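Putative peroxiredoxin MT2298 (Mycobacterium tuberculosis, PDB 5C04) probably reduces hydrogen peroxide and organic hydroperoxides to water and alcohols with a reactive cysteine, drawing its electrons from mycoredoxin. Local coordinates at residues Leu57-Glu61 with Trp145-Leu149. The protein carries 1 engineered substitution. Residues are numbered along the deposited sequence; the frame is centred on the assembly and turned at random.
Sequences LPEFE and WTDAL
Phe-60 reaches across to Trp-145, Thr-146 and Leu-149 of helix 143-150, joining loop 57-61 to that helix on one face of the central sheet of this thioredoxin-fold peroxiredoxin. The loop leads from helix 44-55 into strand 65-71. CG of Phe-60 lies anti to its carbonyl carbon (chi1 -58°), which sends the ring from CB out of the loop and over to the helix. Of the ring atoms, CD1 comes first, with CD1 of Leu-149 at the ring edge, 3.7 Å away and near its plane. Branched, apolar leucine fits this buried spot, also touching Val-121 of strand 114-122. CE1 follows, 3.4 Å from CG2 of Thr-146. It also lies 3.9 Å from CB of Trp-145, while CZ at the tip stays against the same Thr-146 methyl. A flat, wholly apolar ring suits this buried place, where Leu-34 and Ala-67 of the sheet also touch it. Threonine suits its partly exposed place because CG2 meets the ring while OG1 hydrogen-bonds to O of Arg-143. Trp-145's indole runs on to the sheet, where NE1 hydrogen-bonds to Glu-132. Charged Glu-59 suits its exposed position; its chain, extended beyond CG, brings OE1 into van der Waals contact with CG2 of Thr-146 at 3.4 Å.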
loop_
_atom_site.group_PDB
_atom_site.type_symbol
_atom_site.label_atom_id
_atom_site.label_comp_id
_atom_site.label_asym_id
_atom_site.label_seq_id
_atom_site.Cartn_x
_atom_site.Cartn_y
_atom_site.Cartn_z
ATOM N N LEU A 57 16.110 1.384 -19.807
ATOM C CA LEU A 57 16.485 2.327 -18.751
ATOM C C LEU A 57 17.584 3.327 -19.131
ATOM O O LEU A 57 17.486 4.482 -18.759
ATOM C CB LEU A 57 16.859 1.568 -17.473
ATOM C CG LEU A 57 17.138 2.411 -16.233
ATOM C CD1 LEU A 57 15.925 3.253 -15.849
ATOM C CD2 LEU A 57 17.604 1.512 -15.108
ATOM N N PRO A 58 18.588 2.894 -19.917
ATOM C CA PRO A 58 19.626 3.874 -20.258
ATOM C C PRO A 58 19.118 5.094 -21.042
ATOM O O PRO A 58 19.802 6.138 -21.068
ATOM C CB PRO A 58 20.589 3.048 -21.096
ATOM C CG PRO A 58 20.413 1.645 -20.612
ATOM C CD PRO A 58 18.932 1.548 -20.403
ATOM N N GLU A 59 17.947 4.992 -21.663
ATOM C CA GLU A 59 17.324 6.128 -22.339
ATOM C C GLU A 59 16.713 7.139 -21.362
ATOM O O GLU A 59 16.480 8.285 -21.713
ATOM C CB GLU A 59 16.258 5.647 -23.316
ATOM C CG GLU A 59 16.794 4.661 -24.347
ATOM C CD GLU A 59 15.747 4.221 -25.348
ATOM O OE1 GLU A 59 14.724 4.932 -25.500
ATOM O OE2 GLU A 59 15.957 3.159 -25.990
ATOM N N PHE A 60 16.466 6.713 -20.126
ATOM C CA PHE A 60 15.814 7.545 -19.128
ATOM C C PHE A 60 16.680 7.933 -17.941
ATOM O O PHE A 60 16.400 8.934 -17.284
ATOM C CB PHE A 60 14.576 6.806 -18.607
ATOM C CG PHE A 60 13.592 6.448 -19.684
ATOM C CD1 PHE A 60 12.889 7.438 -20.339
ATOM C CD2 PHE A 60 13.369 5.137 -20.036
ATOM C CE1 PHE A 60 11.982 7.130 -21.336
ATOM C CE2 PHE A 60 12.440 4.808 -21.026
ATOM C CZ PHE A 60 11.750 5.814 -21.681
ATOM N N GLU A 61 17.679 7.110 -17.638
ATOM C CA GLU A 61 18.558 7.322 -16.506
ATOM C C GLU A 61 19.966 7.289 -17.063
ATOM O O GLU A 61 20.480 6.222 -17.402
ATOM C CB GLU A 61 18.347 6.217 -15.459
ATOM C CG GLU A 61 19.004 6.431 -14.111
ATOM C CD GLU A 61 18.804 5.228 -13.207
ATOM O OE1 GLU A 61 19.475 4.199 -13.469
ATOM O OE2 GLU A 61 17.973 5.305 -12.264
ATOM N N TRP A 145 7.896 10.297 -23.980
ATOM C CA TRP A 145 8.799 10.557 -22.889
ATOM C C TRP A 145 10.227 10.734 -23.348
ATOM O O TRP A 145 10.878 11.676 -22.977
ATOM C CB TRP A 145 8.785 9.375 -21.893
ATOM C CG TRP A 145 7.431 8.945 -21.367
ATOM C CD1 TRP A 145 6.193 9.527 -21.583
ATOM C CD2 TRP A 145 7.196 7.846 -20.475
ATOM N NE1 TRP A 145 5.217 8.813 -20.920
ATOM C CE2 TRP A 145 5.813 7.799 -20.210
ATOM C CE3 TRP A 145 8.036 6.895 -19.884
ATOM C CZ2 TRP A 145 5.249 6.847 -19.352
ATOM C CZ3 TRP A 145 7.479 5.965 -19.042
ATOM C CH2 TRP A 145 6.104 5.930 -18.811
ATOM N N THR A 146 10.703 9.793 -24.155
ATOM C CA THR A 146 12.046 9.920 -24.701
ATOM C C THR A 146 12.168 11.183 -25.566
ATOM O O THR A 146 13.172 11.867 -25.499
ATOM C CB THR A 146 12.465 8.693 -25.525
ATOM O OG1 THR A 146 11.507 8.433 -26.542
ATOM C CG2 THR A 146 12.570 7.460 -24.666
ATOM N N ASP A 147 11.144 11.497 -26.355
ATOM C CA ASP A 147 11.181 12.718 -27.166
ATOM C C ASP A 147 11.300 13.974 -26.315
ATOM O O ASP A 147 12.043 14.890 -26.630
ATOM C CB ASP A 147 9.930 12.815 -28.031
ATOM C CG ASP A 147 9.877 14.098 -28.817
ATOM O OD1 ASP A 147 10.686 14.212 -29.761
ATOM O OD2 ASP A 147 9.100 15.008 -28.447
ATOM N N ALA A 148 10.543 14.018 -25.217
ATOM C CA ALA A 148 10.544 15.158 -24.329
ATOM C C ALA A 148 11.916 15.376 -23.685
ATOM O O ALA A 148 12.402 16.497 -23.582
ATOM C CB ALA A 148 9.472 14.965 -23.248
ATOM N N LEU A 149 12.519 14.280 -23.226
ATOM C CA LEU A 149 13.848 14.317 -22.636
ATOM C C LEU A 149 14.903 14.750 -23.660
ATOM O O LEU A 149 15.775 15.560 -23.346
ATOM C CB LEU A 149 14.218 12.940 -22.058
ATOM C CG LEU A 149 13.465 12.538 -20.791
ATOM C CD1 LEU A 149 13.753 11.083 -20.478
ATOM C CD2 LEU A 149 13.836 13.427 -19.608
#